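Local coordinates for protein 433aa long hypothetical phosphoribosylglycinamide formyl transferase (PDB 2DWC) that belongs to the ATP-grasp family and binds ADP in a cleft beside a small antiparallel sheet, at residues 151-164 and 197-209. Sequence-based numbering, arbitrary orientation.
Sequences ACEKIGYPCHTKAI and EKIIVEEHIDFDV. With ADP (adenosine-5'-diphosphate), chain H.
The adenine pocket of the ATP-grasp domain is built here, where strands 159-163 and 199-203 pair antiparallel and ADP lies against one face of their sheet. H160 and E202 exchange two backbone hydrogen bonds, as do K162 and I200. With CG beside the backbone N and anti to the carbonyl carbon (chi1 -61°), the H160 ring lies over the base at a slight tilt, with ADP C5 3.7 Å above the ring centre. H160 NE2 meets H204 ND1 at 2.8 Å, rim to rim, with the two ring planes 25° apart. This bond probably helps to set the rotation of both rings, which also meet F174.

The K162 chain is extended beyond CG. K162 NZ is bonded to ADP N7 at 2.9 Å and to ADP O2A at 3.0 Å. It also forms a salt bridge with E202 OE1; the hydrogen bond within it is weak. The K162 and E202 side chains cross at about a right angle. E202 OE2 accepts from ADP N6 and from S137 OG. The strand leads into 203-205, consistent with the adenine-binding linker of ATP-grasp proteins. E203 O accepts from ADP N6, and I205 N donates to ADP N1 at 2.8 Å, nearly straight (170°).

The opposite face, with T161, A163, I199 and V201, is mostly apolar, and helix 145-155 packs on it. V201 is wedged there by both methyls: V201 CG1 is 3.8 Å from I155 CG1, and V201 CG2 is 3.9 Å from A151 CB. C159 SG also touches V201 CG1. Beyond the strand pair, I164 lies alongside the aliphatic part of K198.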
# COMPACT_ATOMS: atom_id res chain seq x y z
N ALA B 151 -12.88 -14.67 -45.89
CA ALA B 151 -13.15 -14.75 -44.45
C ALA B 151 -14.13 -13.67 -44.01
O ALA B 151 -15.12 -13.96 -43.34
CB ALA B 151 -11.83 -14.64 -43.67
N CYS B 152 -13.87 -12.42 -44.37
CA CYS B 152 -14.78 -11.34 -43.98
C CYS B 152 -16.19 -11.58 -44.52
O CYS B 152 -17.18 -11.34 -43.82
CB CYS B 152 -14.25 -9.99 -44.47
SG CYS B 152 -12.77 -9.40 -43.60
N GLU B 153 -16.28 -12.07 -45.75
CA GLU B 153 -17.58 -12.36 -46.36
C GLU B 153 -18.27 -13.49 -45.62
O GLU B 153 -19.47 -13.42 -45.35
CB GLU B 153 -17.41 -12.77 -47.83
CG GLU B 153 -17.13 -11.61 -48.78
CD GLU B 153 -18.33 -10.67 -48.94
OE1 GLU B 153 -19.49 -11.14 -48.88
OE2 GLU B 153 -18.10 -9.46 -49.12
N LYS B 154 -17.52 -14.53 -45.27
CA LYS B 154 -18.09 -15.66 -44.57
C LYS B 154 -18.49 -15.34 -43.13
O LYS B 154 -19.48 -15.87 -42.62
CB LYS B 154 -17.10 -16.82 -44.56
CG LYS B 154 -17.73 -18.19 -44.52
CD LYS B 154 -16.66 -19.24 -44.79
CE LYS B 154 -17.11 -20.28 -45.81
NZ LYS B 154 -15.99 -21.21 -46.15
N ILE B 155 -17.71 -14.50 -42.46
CA ILE B 155 -18.02 -14.14 -41.07
C ILE B 155 -19.21 -13.19 -41.03
O ILE B 155 -20.04 -13.26 -40.13
CB ILE B 155 -16.81 -13.46 -40.40
CG1 ILE B 155 -15.70 -14.50 -40.18
CG2 ILE B 155 -17.24 -12.78 -39.12
CD1 ILE B 155 -16.10 -15.64 -39.26
N GLY B 156 -19.29 -12.30 -42.02
CA GLY B 156 -20.38 -11.34 -42.10
C GLY B 156 -19.95 -10.00 -41.54
O GLY B 156 -19.10 -9.95 -40.65
N TYR B 157 -20.51 -8.91 -42.05
CA TYR B 157 -20.12 -7.60 -41.56
C TYR B 157 -21.13 -7.09 -40.53
O TYR B 157 -22.29 -7.50 -40.54
CB TYR B 157 -20.00 -6.59 -42.72
CG TYR B 157 -19.12 -7.05 -43.86
CD1 TYR B 157 -19.65 -7.78 -44.93
CD2 TYR B 157 -17.75 -6.75 -43.89
CE1 TYR B 157 -18.84 -8.20 -46.00
CE2 TYR B 157 -16.94 -7.16 -44.94
CZ TYR B 157 -17.49 -7.88 -46.00
OH TYR B 157 -16.70 -8.28 -47.06
N PRO B 158 -20.69 -6.24 -39.59
CA PRO B 158 -19.31 -5.75 -39.46
C PRO B 158 -18.50 -6.84 -38.76
O PRO B 158 -19.05 -7.59 -37.95
CB PRO B 158 -19.46 -4.52 -38.55
CG PRO B 158 -20.90 -4.19 -38.60
CD PRO B 158 -21.57 -5.53 -38.66
N CYS B 159 -17.22 -6.94 -39.07
CA CYS B 159 -16.37 -7.93 -38.42
C CYS B 159 -15.07 -7.27 -37.95
O CYS B 159 -14.72 -6.17 -38.38
CB CYS B 159 -16.07 -9.11 -39.36
SG CYS B 159 -15.34 -8.66 -40.96
N HIS B 160 -14.37 -7.94 -37.03
CA HIS B 160 -13.12 -7.43 -36.49
C HIS B 160 -11.93 -8.21 -37.06
O HIS B 160 -11.92 -9.43 -36.99
CB HIS B 160 -13.10 -7.59 -34.96
CG HIS B 160 -14.19 -6.84 -34.27
ND1 HIS B 160 -14.01 -5.57 -33.75
CD2 HIS B 160 -15.48 -7.16 -34.03
CE1 HIS B 160 -15.14 -5.15 -33.22
NE2 HIS B 160 -16.05 -6.09 -33.38
N THR B 161 -10.93 -7.50 -37.58
CA THR B 161 -9.74 -8.17 -38.10
C THR B 161 -8.59 -7.80 -37.15
O THR B 161 -8.43 -6.63 -36.81
CB THR B 161 -9.35 -7.70 -39.52
OG1 THR B 161 -9.13 -6.29 -39.52
CG2 THR B 161 -10.45 -8.03 -40.52
N LYS B 162 -7.81 -8.78 -36.75
CA LYS B 162 -6.70 -8.52 -35.82
C LYS B 162 -5.45 -9.26 -36.25
O LYS B 162 -5.50 -10.44 -36.63
CB LYS B 162 -7.08 -8.96 -34.40
CG LYS B 162 -8.46 -8.49 -33.92
CD LYS B 162 -8.89 -9.19 -32.62
CE LYS B 162 -10.34 -8.85 -32.23
NZ LYS B 162 -10.73 -9.49 -30.93
N ALA B 163 -4.32 -8.57 -36.16
CA ALA B 163 -3.03 -9.15 -36.49
C ALA B 163 -2.76 -10.25 -35.45
O ALA B 163 -3.01 -10.06 -34.25
CB ALA B 163 -1.95 -8.08 -36.43
N ILE B 164 -2.25 -11.39 -35.90
CA ILE B 164 -1.98 -12.51 -34.99
C ILE B 164 -0.99 -12.21 -33.87
O ILE B 164 -1.01 -12.85 -32.81
CB ILE B 164 -1.52 -13.76 -35.79
CG1 ILE B 164 -2.46 -14.93 -35.51
CG2 ILE B 164 -0.09 -14.13 -35.44
CD1 ILE B 164 -3.91 -14.65 -35.88
N GLU B 197 2.04 -12.62 -42.99
CA GLU B 197 0.97 -11.88 -42.34
C GLU B 197 -0.24 -12.77 -42.05
O GLU B 197 -0.90 -13.26 -42.96
CB GLU B 197 0.53 -10.70 -43.22
CG GLU B 197 -0.54 -9.82 -42.58
CD GLU B 197 -1.01 -8.69 -43.50
OE1 GLU B 197 -1.94 -7.95 -43.11
OE2 GLU B 197 -0.45 -8.56 -44.61
N LYS B 198 -0.52 -12.97 -40.77
CA LYS B 198 -1.63 -13.81 -40.32
C LYS B 198 -2.68 -12.92 -39.62
O LYS B 198 -2.33 -12.04 -38.84
CB LYS B 198 -1.11 -14.87 -39.35
CG LYS B 198 -2.14 -15.90 -38.93
CD LYS B 198 -1.96 -17.20 -39.69
CE LYS B 198 -3.11 -18.15 -39.40
NZ LYS B 198 -2.87 -19.55 -39.85
N ILE B 199 -3.96 -13.15 -39.91
CA ILE B 199 -5.01 -12.33 -39.33
C ILE B 199 -6.15 -13.19 -38.82
O ILE B 199 -6.41 -14.27 -39.38
CB ILE B 199 -5.58 -11.34 -40.38
CG1 ILE B 199 -4.53 -10.28 -40.75
CG2 ILE B 199 -6.86 -10.69 -39.86
CD1 ILE B 199 -4.98 -9.31 -41.84
N ILE B 200 -6.80 -12.76 -37.73
CA ILE B 200 -7.96 -13.50 -37.25
C ILE B 200 -9.13 -12.56 -37.51
O ILE B 200 -9.05 -11.36 -37.26
CB ILE B 200 -7.89 -13.88 -35.72
CG1 ILE B 200 -9.17 -14.60 -35.32
CG2 ILE B 200 -7.67 -12.64 -34.86
CD1 ILE B 200 -9.21 -15.12 -33.88
N VAL B 201 -10.18 -13.12 -38.10
CA VAL B 201 -11.38 -12.35 -38.42
C VAL B 201 -12.49 -12.85 -37.52
O VAL B 201 -12.80 -14.04 -37.52
CB VAL B 201 -11.81 -12.59 -39.91
CG1 VAL B 201 -13.07 -11.77 -40.20
CG2 VAL B 201 -10.68 -12.17 -40.85
N GLU B 202 -13.09 -11.94 -36.75
CA GLU B 202 -14.14 -12.34 -35.81
C GLU B 202 -15.47 -11.66 -36.02
O GLU B 202 -15.52 -10.49 -36.40
CB GLU B 202 -13.72 -12.01 -34.36
CG GLU B 202 -12.37 -12.56 -33.94
CD GLU B 202 -12.02 -12.15 -32.49
OE1 GLU B 202 -10.84 -12.28 -32.11
OE2 GLU B 202 -12.93 -11.72 -31.75
N GLU B 203 -16.55 -12.36 -35.68
CA GLU B 203 -17.87 -11.74 -35.76
C GLU B 203 -17.98 -10.65 -34.68
O GLU B 203 -17.34 -10.74 -33.62
CB GLU B 203 -18.98 -12.77 -35.53
CG GLU B 203 -18.83 -13.53 -34.26
CD GLU B 203 -20.14 -14.07 -33.75
OE1 GLU B 203 -20.09 -15.03 -32.97
OE2 GLU B 203 -21.22 -13.55 -34.12
N HIS B 204 -18.78 -9.62 -34.94
CA HIS B 204 -18.96 -8.56 -33.97
C HIS B 204 -19.93 -8.99 -32.88
O HIS B 204 -21.05 -9.41 -33.17
CB HIS B 204 -19.49 -7.29 -34.63
CG HIS B 204 -19.75 -6.17 -33.67
ND1 HIS B 204 -18.74 -5.51 -33.01
CD2 HIS B 204 -20.91 -5.61 -33.24
CE1 HIS B 204 -19.26 -4.59 -32.21
NE2 HIS B 204 -20.57 -4.64 -32.34
N ILE B 205 -19.50 -8.91 -31.62
CA ILE B 205 -20.37 -9.27 -30.52
C ILE B 205 -21.01 -8.01 -29.96
O ILE B 205 -20.32 -7.04 -29.63
CB ILE B 205 -19.60 -9.98 -29.37
CG1 ILE B 205 -18.95 -11.27 -29.89
CG2 ILE B 205 -20.55 -10.33 -28.24
CD1 ILE B 205 -19.95 -12.24 -30.51
N ASP B 206 -22.34 -7.98 -29.92
CA ASP B 206 -23.03 -6.82 -29.37
C ASP B 206 -23.18 -7.15 -27.89
O ASP B 206 -24.10 -7.87 -27.49
CB ASP B 206 -24.41 -6.65 -30.01
CG ASP B 206 -25.08 -5.34 -29.62
OD1 ASP B 206 -26.32 -5.25 -29.77
OD2 ASP B 206 -24.38 -4.40 -29.16
N PHE B 207 -22.25 -6.66 -27.08
CA PHE B 207 -22.31 -6.95 -25.65
C PHE B 207 -22.67 -5.70 -24.84
O PHE B 207 -22.56 -4.57 -25.31
CB PHE B 207 -20.97 -7.54 -25.16
CG PHE B 207 -19.79 -6.66 -25.44
CD1 PHE B 207 -18.93 -6.95 -26.49
CD2 PHE B 207 -19.55 -5.53 -24.66
CE1 PHE B 207 -17.85 -6.13 -26.77
CE2 PHE B 207 -18.46 -4.69 -24.93
CZ PHE B 207 -17.60 -4.99 -25.99
N ASP B 208 -23.12 -5.94 -23.61
CA ASP B 208 -23.49 -4.88 -22.68
C ASP B 208 -22.24 -4.33 -22.02
O ASP B 208 -22.09 -3.12 -21.85
CB ASP B 208 -24.40 -5.45 -21.60
CG ASP B 208 -25.74 -5.92 -22.14
OD1 ASP B 208 -26.35 -6.80 -21.49
OD2 ASP B 208 -26.18 -5.39 -23.18
N VAL B 209 -21.34 -5.23 -21.65
CA VAL B 209 -20.11 -4.79 -21.00
C VAL B 209 -19.03 -5.84 -21.12
O VAL B 209 -19.31 -7.02 -21.31
CB VAL B 209 -20.38 -4.53 -19.50
CG1 VAL B 209 -20.75 -5.84 -18.80
CG2 VAL B 209 -19.18 -3.83 -18.84
PB ADP H . -6.31 -6.10 -27.59
O1B ADP H . -5.52 -6.64 -26.47
O2B ADP H . -7.05 -4.67 -27.51
O3B ADP H . -6.10 -6.60 -29.11
PA ADP H . -8.75 -7.11 -28.55
O1A ADP H . -8.23 -6.65 -29.86
O2A ADP H . -9.11 -8.68 -28.59
O3A ADP H . -7.67 -6.93 -27.37
O5' ADP H . -10.07 -6.32 -28.11
C5' ADP H . -10.06 -4.90 -27.97
C4' ADP H . -11.50 -4.39 -27.92
O4' ADP H . -12.14 -4.44 -29.21
C3' ADP H . -12.33 -5.33 -27.04
O3' ADP H . -12.11 -4.99 -25.67
C2' ADP H . -13.71 -4.86 -27.49
O2' ADP H . -13.94 -3.53 -27.00
C1' ADP H . -13.51 -4.82 -29.01
N9 ADP H . -13.69 -6.16 -29.60
C8 ADP H . -12.72 -7.04 -29.87
N7 ADP H . -13.26 -8.13 -30.42
C5 ADP H . -14.57 -7.94 -30.50
C6 ADP H . -15.64 -8.71 -30.96
N6 ADP H . -15.42 -9.90 -31.51
N1 ADP H . -16.88 -8.21 -30.88
C2 ADP H . -17.10 -7.01 -30.37
N3 ADP H . -16.11 -6.26 -29.93
C4 ADP H . -14.85 -6.69 -29.98
O HOH W 1 -20.38 -9.77 -37.46